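Local coordinates for protein inorganic pyrophosphatase (Thermus thermophilus, PDB 2PRD) that catalyses the magnesium-dependent hydrolysis of inorganic pyrophosphate to two phosphate ions, as a homohexamer of the soluble PPase family, at residues 122-126 with 127-131; 155-158 with 159-162. All blocks are in the same frame, centred on the assembly; numbering follows the deposited sequence.

Contact 1. Residues 122-126 with 127-131; sequences GDVPE and GVKQE
K129 reaches back from the first turn of its helix over V124, and that return path organizes the contact. Its CG rests on V124 CG1 at 3.7 Å, the two side chains crossing obliquely. The lysine chain bends about CG-CD (chi3 -87°) and again about CD-CE (chi4 -128°), which brings NZ to a weak hydrogen bond with V124 O at 3.2 Å. A water spans the same pair, accepting from K129 NZ at 2.7 Å and donating to V124 O, while the stronger protein partner of the ammonium is the carbonyl of I121. E126 crosses the lysine at about a right angle, its CG 3.8 Å from K129 CE, but the carboxylate does not follow: E126 OE2 and K129 NZ stay 6.7 Å apart, and no salt bridge forms. On another side V128 lies alongside P125, pointing the same way, with CG2 on the ring atom P125 CG at 3.7 Å; V128 CG1, anti to its own nitrogen (chi1 179°), meets V124 CG1 instead. P125 is the N-cap, and P125 O accepts a hydrogen bond from K129 N at 3.1 Å and a weak one from V128 N. With an alanine at K129, the I121 and V124 carbonyls would probably lose their ammonium partner, the bridging water its donor, and V124 CG1 the aliphatic chain lying on it. The whole forms the N-terminal start of helix 126-138, entered from the loop after strand 101-109; P125 packs on H117 of a second subunit and Q130 OE1 accepts a hydrogen bond from K145 NZ of a third, placing this helix start at subunit interfaces.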
ATOM      1  N   GLY A 122     -13.392 -25.441 -13.650  1.00 17.45           N
ATOM      2  CA  GLY A 122     -12.620 -26.502 -12.979  1.00 10.18           C
ATOM      3  C   GLY A 122     -11.175 -26.084 -12.827  1.00 12.10           C
ATOM      4  O   GLY A 122     -10.419 -26.786 -12.153  1.00 19.20           O
ATOM      5  N   ASP A 123     -10.769 -25.023 -13.465  1.00 11.61           N
ATOM      6  CA  ASP A 123      -9.435 -24.474 -13.444  1.00  8.84           C
ATOM      7  C   ASP A 123      -9.322 -23.449 -12.294  1.00 13.30           C
ATOM      8  O   ASP A 123      -8.187 -23.091 -11.985  1.00 19.40           O
ATOM      9  CB  ASP A 123      -9.036 -23.765 -14.716  1.00 10.25           C
ATOM     10  CG  ASP A 123      -8.914 -24.589 -15.969  1.00 16.56           C
ATOM     11  OD1 ASP A 123      -8.552 -25.759 -15.851  1.00 20.08           O
ATOM     12  OD2 ASP A 123      -9.151 -24.041 -17.076  1.00 21.18           O
ATOM     13  N   VAL A 124     -10.384 -22.979 -11.719  1.00 12.15           N
ATOM     14  CA  VAL A 124     -10.246 -21.996 -10.585  1.00 10.87           C
ATOM     15  C   VAL A 124      -9.980 -22.890  -9.410  1.00 17.61           C
ATOM     16  O   VAL A 124     -10.817 -23.802  -9.205  1.00 22.02           O
ATOM     17  CB  VAL A 124     -11.542 -21.199 -10.499  1.00  9.97           C
ATOM     18  CG1 VAL A 124     -11.568 -20.326  -9.253  1.00 14.32           C
ATOM     19  CG2 VAL A 124     -11.574 -20.229 -11.714  1.00 10.43           C
ATOM     20  N   PRO A 125      -8.856 -22.739  -8.721  1.00 14.97           N
ATOM     21  CA  PRO A 125      -8.514 -23.634  -7.617  1.00 14.14           C
ATOM     22  C   PRO A 125      -9.655 -23.710  -6.622  1.00 14.78           C
ATOM     23  O   PRO A 125     -10.290 -22.651  -6.379  1.00 19.48           O
ATOM     24  CB  PRO A 125      -7.252 -23.046  -7.047  1.00 13.78           C
ATOM     25  CG  PRO A 125      -6.831 -21.902  -7.871  1.00 17.88           C
ATOM     26  CD  PRO A 125      -7.863 -21.694  -8.969  1.00 19.38           C
ATOM     27  N   GLU A 126      -9.944 -24.846  -5.998  1.00 10.53           N
ATOM     28  CA  GLU A 126     -11.047 -24.815  -5.025  1.00 17.58           C
ATOM     29  C   GLU A 126     -10.819 -23.996  -3.759  1.00 20.05           C
ATOM     30  O   GLU A 126     -11.827 -23.717  -3.043  1.00 14.50           O
ATOM     31  CB  GLU A 126     -11.552 -26.201  -4.648  1.00 37.68           C
ATOM     32  CG  GLU A 126     -13.100 -26.167  -4.572  1.00 59.39           C
ATOM     33  CD  GLU A 126     -13.559 -26.931  -3.336  1.00 74.50           C
ATOM     34  OE1 GLU A 126     -12.656 -27.541  -2.707  1.00 77.09           O
ATOM     35  OE2 GLU A 126     -14.775 -26.910  -3.029  1.00 83.40           O
ATOM     36  N   GLY A 127      -9.579 -23.660  -3.447  1.00 18.03           N
ATOM     37  CA  GLY A 127      -9.309 -22.839  -2.247  1.00 12.94           C
ATOM     38  C   GLY A 127      -9.856 -21.438  -2.524  1.00 13.05           C
ATOM     39  O   GLY A 127     -10.289 -20.717  -1.630  1.00 19.38           O
ATOM     40  N   VAL A 128      -9.806 -21.094  -3.780  1.00  9.44           N
ATOM     41  CA  VAL A 128     -10.300 -19.819  -4.299  1.00 11.91           C
ATOM     42  C   VAL A 128     -11.807 -19.836  -4.417  1.00 11.14           C
ATOM     43  O   VAL A 128     -12.507 -18.902  -3.950  1.00 18.42           O
ATOM     44  CB  VAL A 128      -9.649 -19.446  -5.642  1.00 12.08           C
ATOM     45  CG1 VAL A 128     -10.240 -18.130  -6.124  1.00 11.72           C
ATOM     46  CG2 VAL A 128      -8.148 -19.365  -5.494  1.00 13.63           C
ATOM     47  N   LYS A 129     -12.398 -20.874  -4.989  1.00  7.32           N
ATOM     48  CA  LYS A 129     -13.838 -20.970  -5.042  1.00  1.16           C
ATOM     49  C   LYS A 129     -14.484 -20.950  -3.656  1.00 12.66           C
ATOM     50  O   LYS A 129     -15.607 -20.434  -3.482  1.00 12.19           O
ATOM     51  CB  LYS A 129     -14.248 -22.341  -5.682  1.00 11.01           C
ATOM     52  CG  LYS A 129     -14.021 -22.267  -7.190  1.00 19.63           C
ATOM     53  CD  LYS A 129     -14.739 -23.391  -7.909  1.00 20.95           C
ATOM     54  CE  LYS A 129     -13.844 -24.633  -7.965  1.00 24.17           C
ATOM     55  NZ  LYS A 129     -13.783 -25.100  -9.392  1.00 22.17           N
ATOM     56  N   GLN A 130     -13.793 -21.477  -2.638  1.00 10.40           N
ATOM     57  CA  GLN A 130     -14.395 -21.512  -1.287  1.00  9.36           C
ATOM     58  C   GLN A 130     -14.391 -20.110  -0.650  1.00  5.51           C
ATOM     59  O   GLN A 130     -15.245 -19.777   0.187  1.00 10.51           O
ATOM     60  CB  GLN A 130     -13.683 -22.396  -0.349  1.00 13.97           C
ATOM     61  CG  GLN A 130     -13.509 -23.812  -0.086  1.00 24.06           C
ATOM     62  CD  GLN A 130     -12.658 -23.973   1.202  1.00 36.38           C
ATOM     63  OE1 GLN A 130     -13.056 -24.865   1.972  1.00 37.51           O
ATOM     64  NE2 GLN A 130     -11.630 -23.115   1.381  1.00 27.92           N
ATOM     65  N   GLU A 131     -13.324 -19.375  -0.985  1.00 10.31           N
ATOM     66  CA  GLU A 131     -13.144 -18.004  -0.507  1.00  7.35           C
ATOM     67  C   GLU A 131     -14.260 -17.148  -1.079  1.00 11.02           C
ATOM     68  O   GLU A 131     -14.895 -16.360  -0.357  1.00 16.18           O
ATOM     69  CB  GLU A 131     -11.743 -17.468  -0.864  1.00  5.99           C
ATOM     70  CG  GLU A 131     -11.484 -16.082  -0.231  1.00  3.37           C
ATOM     71  CD  GLU A 131     -10.183 -15.483  -0.777  1.00  1.16           C
ATOM     72  OE1 GLU A 131      -9.812 -15.909  -1.876  1.00 11.75           O
ATOM     73  OE2 GLU A 131      -9.517 -14.688  -0.094  1.00 14.58           O
TER
HETATM   74  O   HOH W   1     -11.697 -26.714  -8.883  1.00 45.03           O

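Contact 2. Residues 155-158 with 159-162; sequences WRDR and KAAL
R156 lays its CB against the methyl of A160, 3.6 Å from A160 CB, before its chain turns away. With CG anti to the carbonyl carbon and the chain bent at chi2 (-70°), the guanidinium swings back along the strand, and R156 NH1 donates to W155 O at 3.0 Å, approaching from above the carbonyl plane. D157 follows as the N-cap. Its CG sits between the backbone nitrogen and the carbonyl carbon (chi1 74°), which carries OD1 over the opening turn: A160 N donates to D157 OD1 at 3.2 Å in a nearly straight bond, and K159 N adds a weak one to the same oxygen. The main-chain D157 O in turn takes A161 N at 3.2 Å. R158 contributes its carbonyl to L162 N, while its CG lies beside L162 CD1 at 4.0 Å, the two side chains pointing the same way. Farther out, K159 NZ stands at the edge of the R158 guanidinium, near its plane and 3.0 Å from R158 NH2, an approach of like charges that is probably unfavourable as modelled. This is a strand-to-helix junction, where strand 150-156 gives way to helix 158-173; R156 pairs through its backbone with L92 of strand 84-97, A161 packs on V89 of that strand, and D120 accepts from the R158 backbone N.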
ATOM      1  N   TRP A 155     -22.091 -23.730  -8.669  1.00 10.63           N
ATOM      2  CA  TRP A 155     -21.234 -23.231  -9.731  1.00 14.30           C
ATOM      3  C   TRP A 155     -21.552 -23.934 -11.053  1.00 14.17           C
ATOM      4  O   TRP A 155     -21.961 -25.098 -11.020  1.00 15.38           O
ATOM      5  CB  TRP A 155     -19.800 -23.504  -9.352  1.00 18.43           C
ATOM      6  CG  TRP A 155     -19.276 -22.863  -8.097  1.00 18.08           C
ATOM      7  CD1 TRP A 155     -19.403 -23.301  -6.812  1.00 14.86           C
ATOM      8  CD2 TRP A 155     -18.464 -21.683  -8.021  1.00 12.45           C
ATOM      9  NE1 TRP A 155     -18.746 -22.461  -5.950  1.00 15.01           N
ATOM     10  CE2 TRP A 155     -18.136 -21.465  -6.670  1.00  6.48           C
ATOM     11  CE3 TRP A 155     -17.953 -20.799  -8.975  1.00 17.27           C
ATOM     12  CZ2 TRP A 155     -17.382 -20.400  -6.214  1.00 10.26           C
ATOM     13  CZ3 TRP A 155     -17.161 -19.744  -8.522  1.00 22.90           C
ATOM     14  CH2 TRP A 155     -16.908 -19.543  -7.166  1.00 14.29           C
ATOM     15  N   ARG A 156     -21.306 -23.177 -12.115  1.00 10.90           N
ATOM     16  CA  ARG A 156     -21.544 -23.676 -13.470  1.00  9.25           C
ATOM     17  C   ARG A 156     -20.317 -23.421 -14.314  1.00 14.04           C
ATOM     18  O   ARG A 156     -19.580 -22.473 -14.059  1.00 14.69           O
ATOM     19  CB  ARG A 156     -22.771 -23.079 -14.121  1.00  9.06           C
ATOM     20  CG  ARG A 156     -24.112 -23.339 -13.465  1.00 17.46           C
ATOM     21  CD  ARG A 156     -24.509 -24.799 -13.615  1.00 18.55           C
ATOM     22  NE  ARG A 156     -25.743 -25.054 -12.888  1.00 24.34           N
ATOM     23  CZ  ARG A 156     -25.869 -25.498 -11.654  1.00 31.76           C
ATOM     24  NH1 ARG A 156     -24.831 -25.801 -10.873  1.00 30.82           N
ATOM     25  NH2 ARG A 156     -27.102 -25.661 -11.175  1.00 23.36           N
ATOM     26  N   ASP A 157     -20.155 -24.220 -15.353  1.00 14.72           N
ATOM     27  CA  ASP A 157     -18.969 -24.179 -16.209  1.00  6.46           C
ATOM     28  C   ASP A 157     -19.021 -23.177 -17.309  1.00  9.13           C
ATOM     29  O   ASP A 157     -19.979 -22.409 -17.380  1.00 14.81           O
ATOM     30  CB  ASP A 157     -18.745 -25.616 -16.710  1.00 13.63           C
ATOM     31  CG  ASP A 157     -19.747 -26.028 -17.778  1.00 24.09           C
ATOM     32  OD1 ASP A 157     -20.743 -25.303 -17.960  1.00 25.26           O
ATOM     33  OD2 ASP A 157     -19.482 -27.077 -18.420  1.00 24.97           O
ATOM     34  N   ARG A 158     -17.963 -23.084 -18.107  1.00  5.36           N
ATOM     35  CA  ARG A 158     -17.907 -22.113 -19.170  1.00  6.37           C
ATOM     36  C   ARG A 158     -19.046 -22.281 -20.152  1.00 12.99           C
ATOM     37  O   ARG A 158     -19.424 -21.254 -20.774  1.00 15.11           O
ATOM     38  CB  ARG A 158     -16.531 -22.166 -19.869  1.00  9.12           C
ATOM     39  CG  ARG A 158     -16.460 -21.097 -20.969  1.00 11.48           C
ATOM     40  CD  ARG A 158     -15.256 -21.527 -21.857  1.00 15.52           C
ATOM     41  NE  ARG A 158     -15.541 -22.903 -22.240  1.00 33.18           N
ATOM     42  CZ  ARG A 158     -14.703 -23.877 -22.514  1.00 50.79           C
ATOM     43  NH1 ARG A 158     -13.389 -23.693 -22.461  1.00 52.79           N
ATOM     44  NH2 ARG A 158     -15.166 -25.089 -22.842  1.00 56.18           N
ATOM     45  N   LYS A 159     -19.589 -23.474 -20.335  1.00 18.21           N
ATOM     46  CA  LYS A 159     -20.674 -23.577 -21.361  1.00 19.05           C
ATOM     47  C   LYS A 159     -21.941 -22.920 -20.887  1.00 18.54           C
ATOM     48  O   LYS A 159     -22.603 -22.294 -21.721  1.00 19.06           O
ATOM     49  CB  LYS A 159     -20.809 -25.008 -21.867  1.00 23.53           C
ATOM     50  CG  LYS A 159     -19.415 -25.461 -22.365  1.00 43.17           C
ATOM     51  CD  LYS A 159     -19.448 -26.772 -23.124  1.00 50.56           C
ATOM     52  CE  LYS A 159     -18.152 -26.971 -23.920  1.00 52.61           C
ATOM     53  NZ  LYS A 159     -17.035 -27.397 -23.029  1.00 61.95           N
ATOM     54  N   ALA A 160     -22.262 -23.079 -19.609  1.00 15.81           N
ATOM     55  CA  ALA A 160     -23.444 -22.472 -19.011  1.00 13.16           C
ATOM     56  C   ALA A 160     -23.340 -20.979 -18.964  1.00 12.68           C
ATOM     57  O   ALA A 160     -24.296 -20.234 -19.211  1.00 13.41           O
ATOM     58  CB  ALA A 160     -23.703 -23.080 -17.607  1.00 14.83           C
ATOM     59  N   ALA A 161     -22.153 -20.454 -18.644  1.00 16.92           N
ATOM     60  CA  ALA A 161     -21.927 -19.027 -18.549  1.00  5.78           C
ATOM     61  C   ALA A 161     -22.153 -18.344 -19.887  1.00  9.12           C
ATOM     62  O   ALA A 161     -22.721 -17.244 -19.905  1.00 17.14           O
ATOM     63  CB  ALA A 161     -20.499 -18.715 -18.060  1.00  1.16           C
ATOM     64  N   LEU A 162     -21.613 -18.954 -20.940  1.00  9.13           N
ATOM     65  CA  LEU A 162     -21.721 -18.365 -22.277  1.00 10.21           C
ATOM     66  C   LEU A 162     -23.176 -18.229 -22.706  1.00 12.51           C
ATOM     67  O   LEU A 162     -23.571 -17.244 -23.329  1.00 20.50           O
ATOM     68  CB  LEU A 162     -20.857 -19.071 -23.307  1.00 15.38           C
ATOM     69  CG  LEU A 162     -19.353 -19.139 -23.051  1.00 16.36           C
ATOM     70  CD1 LEU A 162     -18.703 -20.044 -24.078  1.00 12.47           C
ATOM     71  CD2 LEU A 162     -18.664 -17.796 -22.998  1.00 17.92           C
TER

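Both contacts illustrate how a helix is started, yet they differ in means. In contact 1 a proline, with no side-chain acceptor, holds the N-cap position, and a lysine folds back to bind loop carbonyls. Contact 2 adds an aspartate carboxylate that takes the amides two and three residues on, while the D157 carbonyl makes the same i to i+4 bond as the P125 carbonyl. Contact 1 is partly buried beside other subunits; contact 2 lies at the surface, touched by no other chain of the assembly. Their helices, 126-138 and 158-173, differ, but W155 CZ2 packs 3.3 Å from K129 O. The I121 carbonyl accepts from K129 NZ and the D120 carboxylate from the R158 backbone N.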